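Local coordinates for protein putative dehydrogenase (Amycolatopsis orientalis, PDB 5A9T) that reduces cyclic imines to amines with NADPH as an imine reductase, and binds the amine (R)-methyltetrahydroisoquinoline, at residues Pro7-Gly12 with Arg63-Cys68; Gly14-Ala19 with Val123-Val128; Val92-Gly97 with Gly119-Pro124; Leu136-Ala141 with Gly165-Tyr170. One frame throughout, in Å; residues are numbered along the deposited sequence.

Contact 1. Residues Pro7-Gly12 with Arg63-Cys68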
loop_
_atom_site.group_PDB
_atom_site.type_symbol
_atom_site.label_atom_id
_atom_site.label_comp_id
_atom_site.label_asym_id
_atom_site.label_seq_id
_atom_site.Cartn_x
_atom_site.Cartn_y
_atom_site.Cartn_z
ATOM N N PRO A 7 -1.831 38.496 13.864
ATOM C CA PRO A 7 -3.211 38.363 13.540
ATOM C C PRO A 7 -3.366 37.355 12.328
ATOM O O PRO A 7 -2.534 37.320 11.424
ATOM C CB PRO A 7 -3.607 39.780 13.097
ATOM C CG PRO A 7 -2.378 40.382 12.646
ATOM C CD PRO A 7 -1.309 39.858 13.547
ATOM N N VAL A 8 -4.410 36.557 12.368
ATOM C CA VAL A 8 -4.729 35.694 11.273
ATOM C C VAL A 8 -6.243 35.689 11.130
ATOM O O VAL A 8 -6.942 35.717 12.150
ATOM C CB VAL A 8 -4.289 34.234 11.519
ATOM C CG1 VAL A 8 -4.646 33.413 10.270
ATOM C CG2 VAL A 8 -2.849 34.163 11.921
ATOM N N THR A 9 -6.782 35.665 9.921
ATOM C CA THR A 9 -8.162 35.512 9.688
ATOM C C THR A 9 -8.415 34.111 9.148
ATOM O O THR A 9 -7.712 33.675 8.219
ATOM C CB THR A 9 -8.643 36.555 8.708
ATOM O OG1 THR A 9 -8.595 37.860 9.310
ATOM C CG2 THR A 9 -10.055 36.319 8.261
ATOM N N VAL A 10 -9.481 33.468 9.596
ATOM C CA VAL A 10 -9.981 32.227 8.993
ATOM C C VAL A 10 -11.338 32.490 8.420
ATOM O O VAL A 10 -12.280 32.903 9.157
ATOM C CB VAL A 10 -10.020 31.108 10.040
ATOM C CG1 VAL A 10 -10.636 29.856 9.396
ATOM C CG2 VAL A 10 -8.664 30.819 10.609
ATOM N N ALA A 11 -11.511 32.310 7.122
ATOM C CA ALA A 11 -12.748 32.414 6.440
ATOM C C ALA A 11 -13.292 31.052 6.058
ATOM O O ALA A 11 -12.725 30.346 5.227
ATOM C CB ALA A 11 -12.599 33.263 5.191
ATOM N N GLY A 12 -14.395 30.668 6.648
ATOM C CA GLY A 12 -14.950 29.358 6.450
ATOM C C GLY A 12 -14.858 28.563 7.729
ATOM O O GLY A 12 -13.810 28.231 8.235
ATOM N N ARG A 63 -3.160 40.313 7.632
ATOM C CA ARG A 63 -2.523 40.137 6.345
ATOM C C ARG A 63 -2.728 38.668 5.859
ATOM O O ARG A 63 -2.994 38.438 4.672
ATOM C CB ARG A 63 -1.058 40.471 6.386
ATOM C CG ARG A 63 -0.255 40.077 5.145
ATOM C CD ARG A 63 1.170 40.650 5.184
ATOM N NE ARG A 63 2.101 39.979 4.225
ATOM C CZ ARG A 63 2.132 40.177 2.942
ATOM N NH1 ARG A 63 1.289 40.977 2.297
ATOM N NH2 ARG A 63 3.013 39.593 2.145
ATOM N N LEU A 64 -2.604 37.723 6.795
ATOM C CA LEU A 64 -2.731 36.285 6.479
ATOM C C LEU A 64 -4.171 35.859 6.583
ATOM O O LEU A 64 -4.796 35.947 7.643
ATOM C CB LEU A 64 -1.855 35.467 7.454
ATOM C CG LEU A 64 -1.980 33.934 7.194
ATOM C CD1 LEU A 64 -1.494 33.569 5.853
ATOM C CD2 LEU A 64 -1.235 33.236 8.299
ATOM N N LEU A 65 -4.720 35.466 5.435
ATOM C CA LEU A 65 -6.130 35.051 5.288
ATOM C C LEU A 65 -6.103 33.562 4.951
ATOM O O LEU A 65 -5.704 33.184 3.857
ATOM C CB LEU A 65 -6.838 35.798 4.206
ATOM C CG LEU A 65 -6.624 37.317 4.269
ATOM C CD1 LEU A 65 -7.144 38.014 2.985
ATOM C CD2 LEU A 65 -7.185 38.003 5.533
ATOM N N VAL A 66 -6.536 32.728 5.881
ATOM C CA VAL A 66 -6.661 31.273 5.707
ATOM C C VAL A 66 -8.037 30.907 5.283
ATOM O O VAL A 66 -9.011 31.283 6.032
ATOM C CB VAL A 66 -6.287 30.577 7.008
ATOM C CG1 VAL A 66 -6.458 29.069 6.883
ATOM C CG2 VAL A 66 -4.825 30.807 7.358
ATOM N N VAL A 67 -8.248 30.455 4.050
ATOM C CA VAL A 67 -9.574 30.310 3.471
ATOM C C VAL A 67 -9.892 28.799 3.404
ATOM O O VAL A 67 -9.094 28.034 2.827
ATOM C CB VAL A 67 -9.668 31.009 2.151
ATOM C CG1 VAL A 67 -11.076 30.840 1.581
ATOM C CG2 VAL A 67 -9.363 32.477 2.262
ATOM N N CYS A 68 -11.070 28.393 3.905
ATOM C CA CYS A 68 -11.509 26.992 3.855
ATOM C C CYS A 68 -13.032 26.995 3.687
ATOM O O CYS A 68 -13.806 26.780 4.645
ATOM C CB CYS A 68 -11.011 26.291 5.086
ATOM S SG CYS A 68 -11.177 24.484 4.960
HETATM O O HOH W 1 -1.570 38.755 9.371
#
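Strands 7-11 and 64-67 pair as parallel neighbours in the middle of the nucleotide-binding sheet, their axes 4.7 Å apart and their directions differing by 23°. Four backbone hydrogen bonds join the strands. Thr-9 uses both of its backbone polar atoms: its N gives a nearly straight bond to Leu-64 O at 3.0 Å, and its O accepts from Val-66 N at 2.8 Å. Ala-11 repeats the pattern two residues on, with its N on Val-66 O and its O taking Cys-68 N at 2.9 Å. At the start of the pair a water links the chains, donating to Pro-7 O and accepting from Leu-64 N.

Side chains on one face come from Val-8, Val-10, Leu-64 and Val-66. Val-8 has CG1 anti to its backbone N (chi1 -179°), which sets this methyl 3.9 Å from Leu-64 CD2 and equally close to Val-66 CG2. Helix 15-26 packs over this face, with Leu-24 on both Val-8 and Val-10. On the other face Leu-65 lies alongside Thr-9, its CD2 3.8 Å from Thr-9 CB, while the Thr-9 hydroxyl is engaged by Ser-62 OG and Ala-58 O. Just past the strand ends, Gly-12 CA lies 3.3 Å from Cys-68 O in a CA-H...O contact. Strand 7-11 leading into this glycine, the first of a GxGxxG sequence ahead of helix 15-26, is the classic opening of a Rossmann fold.

Contact 2. Residues Gly14-Ala19 with Val123-Val128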
loop_
_atom_site.group_PDB
_atom_site.type_symbol
_atom_site.label_atom_id
_atom_site.label_comp_id
_atom_site.label_asym_id
_atom_site.label_seq_id
_atom_site.Cartn_x
_atom_site.Cartn_y
_atom_site.Cartn_z
ATOM N N GLY A 14 -16.802 25.580 8.548
ATOM C CA GLY A 14 -17.136 24.147 8.567
ATOM C C GLY A 14 -16.252 23.413 9.548
ATOM O O GLY A 14 -15.407 23.973 10.288
ATOM N N PRO A 15 -16.342 22.092 9.603
ATOM C CA PRO A 15 -15.543 21.343 10.608
ATOM C C PRO A 15 -14.007 21.549 10.428
ATOM O O PRO A 15 -13.301 21.698 11.411
ATOM C CB PRO A 15 -15.909 19.882 10.190
ATOM C CG PRO A 15 -17.287 19.981 9.694
ATOM C CD PRO A 15 -17.354 21.288 8.893
ATOM N N MET A 16 -13.569 21.585 9.169
ATOM C CA MET A 16 -12.163 21.825 8.891
ATOM C C MET A 16 -11.779 23.242 9.267
ATOM O O MET A 16 -10.803 23.484 9.980
ATOM C CB MET A 16 -11.770 21.496 7.472
ATOM C CG MET A 16 -10.238 21.587 7.345
ATOM S SD MET A 16 -9.248 20.488 8.370
ATOM C CE MET A 16 -9.372 19.034 7.454
ATOM N N GLY A 17 -12.498 24.275 8.785
ATOM C CA GLY A 17 -12.153 25.632 9.157
ATOM C C GLY A 17 -12.165 25.954 10.611
ATOM O O GLY A 17 -11.328 26.672 11.100
ATOM N N SER A 18 -13.149 25.362 11.284
ATOM C CA SER A 18 -13.167 25.501 12.687
ATOM C C SER A 18 -11.952 24.908 13.391
ATOM O O SER A 18 -11.366 25.473 14.333
ATOM C CB SER A 18 -14.419 24.825 13.245
ATOM O OG SER A 18 -15.584 25.482 12.794
ATOM N N ALA A 19 -11.488 23.704 12.923
ATOM C CA ALA A 19 -10.265 23.112 13.457
ATOM C C ALA A 19 -8.987 23.976 13.216
ATOM O O ALA A 19 -8.153 24.106 14.040
ATOM C CB ALA A 19 -10.064 21.708 12.915
ATOM N N VAL A 123 -4.894 15.320 6.713
ATOM C CA VAL A 123 -5.386 14.659 7.939
ATOM C C VAL A 123 -6.766 15.133 8.207
ATOM O O VAL A 123 -7.261 16.144 7.681
ATOM C CB VAL A 123 -4.442 14.893 9.174
ATOM C CG1 VAL A 123 -3.113 14.325 8.875
ATOM C CG2 VAL A 123 -4.421 16.415 9.481
ATOM N N PRO A 124 -7.524 14.441 9.031
ATOM C CA PRO A 124 -8.832 14.955 9.387
ATOM C C PRO A 124 -8.773 16.126 10.359
ATOM O O PRO A 124 -7.729 16.368 11.027
ATOM C CB PRO A 124 -9.582 13.706 10.038
ATOM C CG PRO A 124 -8.540 12.645 9.984
ATOM C CD PRO A 124 -7.238 13.074 9.511
ATOM N N PRO A 125 -9.931 16.819 10.445
ATOM C CA PRO A 125 -9.971 17.990 11.333
ATOM C C PRO A 125 -9.433 17.796 12.745
ATOM O O PRO A 125 -8.711 18.641 13.256
ATOM C CB PRO A 125 -11.446 18.410 11.298
ATOM C CG PRO A 125 -11.987 17.915 10.023
ATOM C CD PRO A 125 -11.186 16.678 9.701
ATOM N N ALA A 126 -9.691 16.616 13.356
ATOM C CA ALA A 126 -9.242 16.391 14.744
ATOM C C ALA A 126 -7.822 16.287 14.883
ATOM O O ALA A 126 -7.285 16.416 15.987
ATOM C CB ALA A 126 -9.868 15.113 15.331
ATOM N N MET A 127 -7.073 16.026 13.787
ATOM C CA MET A 127 -5.672 15.930 13.851
ATOM C C MET A 127 -4.859 17.255 13.543
ATOM O O MET A 127 -3.659 17.366 13.762
ATOM C CB MET A 127 -5.159 14.841 12.941
ATOM C CG MET A 127 -5.511 13.477 13.520
ATOM S SD MET A 127 -4.707 12.240 12.527
ATOM C CE MET A 127 -3.003 12.802 12.432
ATOM N N VAL A 128 -5.634 18.254 13.071
ATOM C CA VAL A 128 -5.013 19.535 12.774
ATOM C C VAL A 128 -4.366 20.093 14.030
ATOM O O VAL A 128 -4.968 20.029 15.141
ATOM C CB VAL A 128 -6.048 20.533 12.161
ATOM C CG1 VAL A 128 -5.404 21.948 12.116
ATOM C CG2 VAL A 128 -6.561 19.939 10.771
#
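Met-16 reaches from the first turn of helix 15-26 across the ring of Pro-125, the two side chains crossing at about a right angle. Its CG stands anti to the backbone N (chi1 -172°), and bends at the next two torsions fold the thioether over toward the loop. The methyl Met-16 CE then rests 3.7 Å from Pro-125 CD, and Met-16 CE is 3.6 Å from Val-123 O. The sulfur faces another neighbour: Met-16 SD lies 3.6 Å from Val-128 CG2, the two side chains meeting at a slant.

Ala-19, one turn further along the helix, points toward the loop. Its CB sits 3.4 Å from Pro-125 O and 3.9 Å from Pro-125 CB, so it meets the proline on the side of its carbonyl, while CB of Val-128 comes within 4.3 Å. Pro-15 only grazes the ring, with its O 3.8 Å from Pro-125 CB. Within the loop, Val-128 N bonds back to Pro-125 O and Met-127 N to Pro-124 O, which keeps the short 3-10 turn compact.

Everything that crosses here is van der Waals contact, methyls and a thioether against a proline ring, a valine and two backbone carbonyl oxygens, so shape rather than polar pairing sets the loop against the helix start that carries Met-16, one of the NADP(+)-binding residues.

Contact 3. Residues Val92-Gly97 with Gly119-Pro124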
loop_
_atom_site.group_PDB
_atom_site.type_symbol
_atom_site.label_atom_id
_atom_site.label_comp_id
_atom_site.label_asym_id
_atom_site.label_seq_id
_atom_site.Cartn_x
_atom_site.Cartn_y
_atom_site.Cartn_z
ATOM N N VAL A 92 -4.117 31.968 1.794
ATOM C CA VAL A 92 -3.763 30.563 1.855
ATOM C C VAL A 92 -5.052 29.806 1.722
ATOM O O VAL A 92 -5.883 29.790 2.652
ATOM C CB VAL A 92 -3.008 30.233 3.102
ATOM C CG1 VAL A 92 -2.657 28.737 3.166
ATOM C CG2 VAL A 92 -1.731 31.006 3.228
ATOM N N ASN A 93 -5.273 29.202 0.537
ATOM C CA ASN A 93 -6.473 28.507 0.223
ATOM C C ASN A 93 -6.326 27.025 0.473
ATOM O O ASN A 93 -5.583 26.388 -0.256
ATOM C CB ASN A 93 -6.800 28.733 -1.236
ATOM C CG ASN A 93 -8.192 28.205 -1.608
ATOM O OD1 ASN A 93 -8.897 27.595 -0.817
ATOM N ND2 ASN A 93 -8.604 28.455 -2.913
ATOM N N LEU A 94 -7.125 26.534 1.416
ATOM C CA LEU A 94 -7.021 25.105 1.840
ATOM C C LEU A 94 -8.163 24.304 1.297
ATOM O O LEU A 94 -8.314 23.122 1.710
ATOM C CB LEU A 94 -6.847 25.027 3.304
ATOM C CG LEU A 94 -5.628 25.692 3.875
ATOM C CD1 LEU A 94 -5.552 25.615 5.386
ATOM C CD2 LEU A 94 -4.320 25.144 3.284
ATOM N N ASN A 95 -8.900 24.772 0.316
ATOM C CA ASN A 95 -10.001 23.901 -0.233
ATOM C C ASN A 95 -10.259 24.069 -1.676
ATOM O O ASN A 95 -11.456 24.192 -2.093
ATOM C CB ASN A 95 -11.256 23.949 0.632
ATOM C CG ASN A 95 -12.292 22.833 0.319
ATOM O OD1 ASN A 95 -11.915 21.765 -0.048
ATOM N ND2 ASN A 95 -13.598 23.159 0.386
ATOM N N SER A 96 -9.213 24.093 -2.493
ATOM C CA SER A 96 -9.471 24.103 -3.923
ATOM C C SER A 96 -9.984 22.693 -4.344
ATOM O O SER A 96 -9.549 21.640 -3.885
ATOM C CB SER A 96 -8.311 24.424 -4.788
ATOM O OG SER A 96 -7.845 25.738 -4.685
ATOM N N GLY A 97 -10.855 22.712 -5.284
ATOM C CA GLY A 97 -11.433 21.371 -5.741
ATOM C C GLY A 97 -10.493 20.625 -6.667
ATOM O O GLY A 97 -10.333 19.318 -6.547
ATOM N N GLY A 119 -3.153 24.982 -0.512
ATOM C CA GLY A 119 -2.708 23.893 0.321
ATOM C C GLY A 119 -3.718 22.783 0.394
ATOM O O GLY A 119 -4.938 23.003 0.306
ATOM N N ALA A 120 -3.189 21.596 0.654
ATOM C CA ALA A 120 -4.003 20.402 0.801
ATOM C C ALA A 120 -3.767 19.800 2.182
ATOM O O ALA A 120 -2.618 19.488 2.568
ATOM C CB ALA A 120 -3.645 19.373 -0.294
ATOM N N ILE A 121 -4.825 19.648 2.941
ATOM C CA ILE A 121 -4.751 19.140 4.308
ATOM C C ILE A 121 -4.826 17.615 4.287
ATOM O O ILE A 121 -5.767 17.066 3.754
ATOM C CB ILE A 121 -5.905 19.705 5.098
ATOM C CG1 ILE A 121 -5.849 21.250 5.080
ATOM C CG2 ILE A 121 -5.825 19.165 6.503
ATOM C CD1 ILE A 121 -7.109 21.903 5.638
ATOM N N MET A 122 -3.802 16.965 4.819
ATOM C CA MET A 122 -3.669 15.496 4.667
ATOM C C MET A 122 -4.157 14.726 5.834
ATOM O O MET A 122 -3.880 13.537 5.861
ATOM C CB MET A 122 -2.254 15.172 4.313
ATOM C CG MET A 122 -1.751 15.847 3.056
ATOM S SD MET A 122 -2.752 15.617 1.582
ATOM C CE MET A 122 -2.617 13.826 1.332
ATOM N N VAL A 123 -4.894 15.320 6.713
ATOM C CA VAL A 123 -5.386 14.659 7.939
ATOM C C VAL A 123 -6.766 15.133 8.207
ATOM O O VAL A 123 -7.261 16.144 7.681
ATOM C CB VAL A 123 -4.442 14.893 9.174
ATOM C CG1 VAL A 123 -3.113 14.325 8.875
ATOM C CG2 VAL A 123 -4.421 16.415 9.481
ATOM N N PRO A 124 -7.524 14.441 9.031
ATOM C CA PRO A 124 -8.832 14.955 9.387
ATOM C C PRO A 124 -8.773 16.126 10.359
ATOM O O PRO A 124 -7.729 16.368 11.027
ATOM C CB PRO A 124 -9.582 13.706 10.038
ATOM C CG PRO A 124 -8.540 12.645 9.984
ATOM C CD PRO A 124 -7.238 13.074 9.511
HETATM O O HOH W 2 -7.315 20.560 1.840
HETATM O O HOH W 3 -6.328 23.753 -1.983
#
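Leu-94 and Gly-119 make the tight end of this contact, where strand 90-93 ends beside strand 115-121. Gly-119 N donates to Asn-93 O at 2.8 Å, coming in tilted from the carbonyl plane. Leu-94 CA approaches Gly-119 O at 3.3 Å as a CA-H...O contact, and the leucine branch CD2 lies 3.6 Å from Gly-119 CA, directly against that bare alpha carbon. Leu-94 also crosses Ile-121 at about a right angle: the isoleucine tip CD1 is 3.9 Å from Leu-94 CB and touches its CD1 branch as well. Leu-20 of helix 15-26 and Val-66 of strand 64-67 close in round the leucine.

Past this point the strands part, and water takes over. One water donates to Leu-94 O and accepts from Ile-121 N, at 2.8 and 2.9 Å; a second accepts from Ser-96 N and lies 2.8 Å from Gly-119 O, to which it probably donates. An Asx turn shapes the 92-97 side: Asn-93 OD1 accepts from Asn-95 N at 3.0 Å. Asn-95, an NADP(+)-binding residue, sends its ND2 to Leu-69 O and Asp-71 OD1. Gly-97 O reaches further still, to His-247 of the second subunit. Joined through helix 99-111, the two strands form a beta-alpha-beta unit whose first strand leads, as in Rossmann domains, from its C-terminal end into the loop where the cofactor binds.

Contact 4. Residues Leu136-Ala141 with Gly165-Tyr170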
loop_
_atom_site.group_PDB
_atom_site.type_symbol
_atom_site.label_atom_id
_atom_site.label_comp_id
_atom_site.label_asym_id
_atom_site.label_seq_id
_atom_site.Cartn_x
_atom_site.Cartn_y
_atom_site.Cartn_z
ATOM N N LEU A 136 0.287 19.971 2.548
ATOM C CA LEU A 136 1.069 20.153 1.334
ATOM C C LEU A 136 0.710 21.506 0.685
ATOM O O LEU A 136 -0.478 21.828 0.618
ATOM C CB LEU A 136 0.835 19.059 0.323
ATOM C CG LEU A 136 1.028 17.630 0.882
ATOM C CD1 LEU A 136 0.739 16.637 -0.239
ATOM C CD2 LEU A 136 2.408 17.388 1.429
ATOM N N TYR A 137 1.691 22.282 0.316
ATOM C CA TYR A 137 1.487 23.578 -0.265
ATOM C C TYR A 137 2.131 23.744 -1.652
ATOM O O TYR A 137 3.162 23.176 -1.953
ATOM C CB TYR A 137 2.040 24.687 0.647
ATOM C CG TYR A 137 1.393 24.797 1.981
ATOM C CD1 TYR A 137 0.271 25.535 2.195
ATOM C CD2 TYR A 137 1.905 24.113 3.123
ATOM C CE1 TYR A 137 -0.356 25.589 3.420
ATOM C CE2 TYR A 137 1.330 24.194 4.332
ATOM C CZ TYR A 137 0.194 24.931 4.509
ATOM O OH TYR A 137 -0.430 25.052 5.710
ATOM N N SER A 138 1.523 24.607 -2.425
ATOM C CA SER A 138 2.027 24.974 -3.731
ATOM C C SER A 138 1.624 26.412 -4.069
ATOM O O SER A 138 0.526 26.855 -3.780
ATOM C CB SER A 138 1.602 23.877 -4.809
ATOM O OG SER A 138 0.268 23.800 -4.933
ATOM N N GLY A 139 2.545 27.071 -4.765
ATOM C CA GLY A 139 2.346 28.513 -5.104
ATOM C C GLY A 139 3.567 29.243 -4.683
ATOM O O GLY A 139 4.642 28.763 -4.549
ATOM N N SER A 140 3.304 30.505 -4.328
ATOM C CA SER A 140 4.445 31.368 -4.010
ATOM C C SER A 140 5.448 30.892 -2.946
ATOM O O SER A 140 5.088 30.651 -1.829
ATOM C CB SER A 140 3.862 32.695 -3.607
ATOM O OG SER A 140 4.891 33.546 -3.089
ATOM N N ALA A 141 6.692 30.759 -3.357
ATOM C CA ALA A 141 7.754 30.443 -2.472
ATOM C C ALA A 141 7.981 31.538 -1.395
ATOM O O ALA A 141 8.317 31.250 -0.269
ATOM C CB ALA A 141 9.048 30.151 -3.175
ATOM N N GLY A 165 -1.516 24.357 -8.732
ATOM C CA GLY A 165 -2.298 23.122 -8.643
ATOM C C GLY A 165 -1.505 21.913 -8.099
ATOM O O GLY A 165 -2.150 20.833 -8.032
ATOM N N LEU A 166 -0.248 21.960 -7.774
ATOM C CA LEU A 166 0.560 20.769 -7.360
ATOM C C LEU A 166 0.028 20.151 -6.060
ATOM O O LEU A 166 -0.094 18.914 -5.938
ATOM C CB LEU A 166 2.029 20.972 -7.212
ATOM C CG LEU A 166 2.804 21.293 -8.454
ATOM C CD1 LEU A 166 4.133 21.817 -8.024
ATOM C CD2 LEU A 166 3.011 19.993 -9.292
ATOM N N ALA A 167 -0.390 20.975 -5.068
ATOM C CA ALA A 167 -0.903 20.339 -3.853
ATOM C C ALA A 167 -2.140 19.607 -4.046
ATOM O O ALA A 167 -2.217 18.431 -3.519
ATOM C CB ALA A 167 -1.100 21.452 -2.760
ATOM N N VAL A 168 -3.134 20.086 -4.776
ATOM C CA VAL A 168 -4.410 19.355 -5.031
ATOM C C VAL A 168 -4.043 18.123 -5.844
ATOM O O VAL A 168 -4.641 17.069 -5.631
ATOM C CB VAL A 168 -5.520 20.131 -5.821
ATOM C CG1 VAL A 168 -6.781 19.252 -6.038
ATOM C CG2 VAL A 168 -5.973 21.338 -5.053
ATOM N N LEU A 169 -3.116 18.253 -6.784
ATOM C CA LEU A 169 -2.803 17.093 -7.638
ATOM C C LEU A 169 -2.152 16.012 -6.734
ATOM O O LEU A 169 -2.491 14.811 -6.904
ATOM C CB LEU A 169 -1.900 17.494 -8.739
ATOM C CG LEU A 169 -1.472 16.430 -9.736
ATOM C CD1 LEU A 169 -2.673 15.811 -10.402
ATOM C CD2 LEU A 169 -0.515 17.008 -10.748
ATOM N N TYR A 170 -1.202 16.374 -5.869
ATOM C CA TYR A 170 -0.625 15.381 -4.972
ATOM C C TYR A 170 -1.631 14.749 -4.111
ATOM O O TYR A 170 -1.648 13.519 -3.840
ATOM C CB TYR A 170 0.477 16.021 -4.097
ATOM C CG TYR A 170 1.917 15.840 -4.545
ATOM C CD1 TYR A 170 2.444 16.521 -5.604
ATOM C CD2 TYR A 170 2.684 14.942 -3.854
ATOM C CE1 TYR A 170 3.879 16.291 -5.907
ATOM C CE2 TYR A 170 3.996 14.720 -4.161
ATOM C CZ TYR A 170 4.535 15.417 -5.133
ATOM O OH TYR A 170 5.931 14.967 -5.311
#
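A chi1 of 63° puts Ser-138 OG between its own backbone N and carbonyl carbon, and from there the hydroxyl faces the first turn of helix 166-193. Ala-167 N donates to it at 2.9 Å, with an N-H...O angle of 160°. The same oxygen is hydrogen-bonded to Ala-164 O, so the serine ties the strand both to the helix start and to the residues leading into it. Its CB packs 3.8 Å from Leu-166 CB. Leu-136, two residues earlier in the strand, points the same general way. With CG anti to the carbonyl carbon, it sends CD1 to within 3.9 Å of Tyr-170 CB, and the two side chains cross at about a right angle.

Between these two contacts sits Ala-167, whose CB is 3.5 Å from both Leu-136 O and Ser-138 OG; it fills the narrow gap between helix and strand. Strand 134-139 runs antiparallel to its neighbour 115-121 in the sheet of the N-terminal domain, while helix 166-193 is the long helix that leads on to the C-terminal helical part, consistent with the protein's HIBADH-related family. The segment axes come within 7.1 Å, at 144° between their directions.

Tyr-137 turns to the far face of the strand, where it packs on Leu-94, Leu-117 and Pro-157. The helix has a second neighbour: Tyr-170 meets the ring of Phe-202 of the second subunit, their planes steeply inclined, and Leu-166 and Leu-169 pack on Ala-195 of that subunit.

Contacts 1, 3 and 4 are buried and all reach one sheet, whereas contact 2 is a surface contact between helix 15-26 and a loop. Strands 64-67 and 90-93 are neighbours, so contacts 1 and 3 join through backbone pairing such as Val-67 N with Val-92 O; contacts 3 and 4 join likewise through Ala-120 N and Leu-136 O. Contact 2 meets contacts 1 and 3 by packing alone, Met-16 touching Cys-68 and Ile-121, and does not touch contact 4. Chemistry follows place: regular strand bonds in contact 1, packing alone in contact 2, one bond and bridging waters in contact 3, a serine-to-helix bond in contact 4. Contacts 3 and 4 also touch the second subunit.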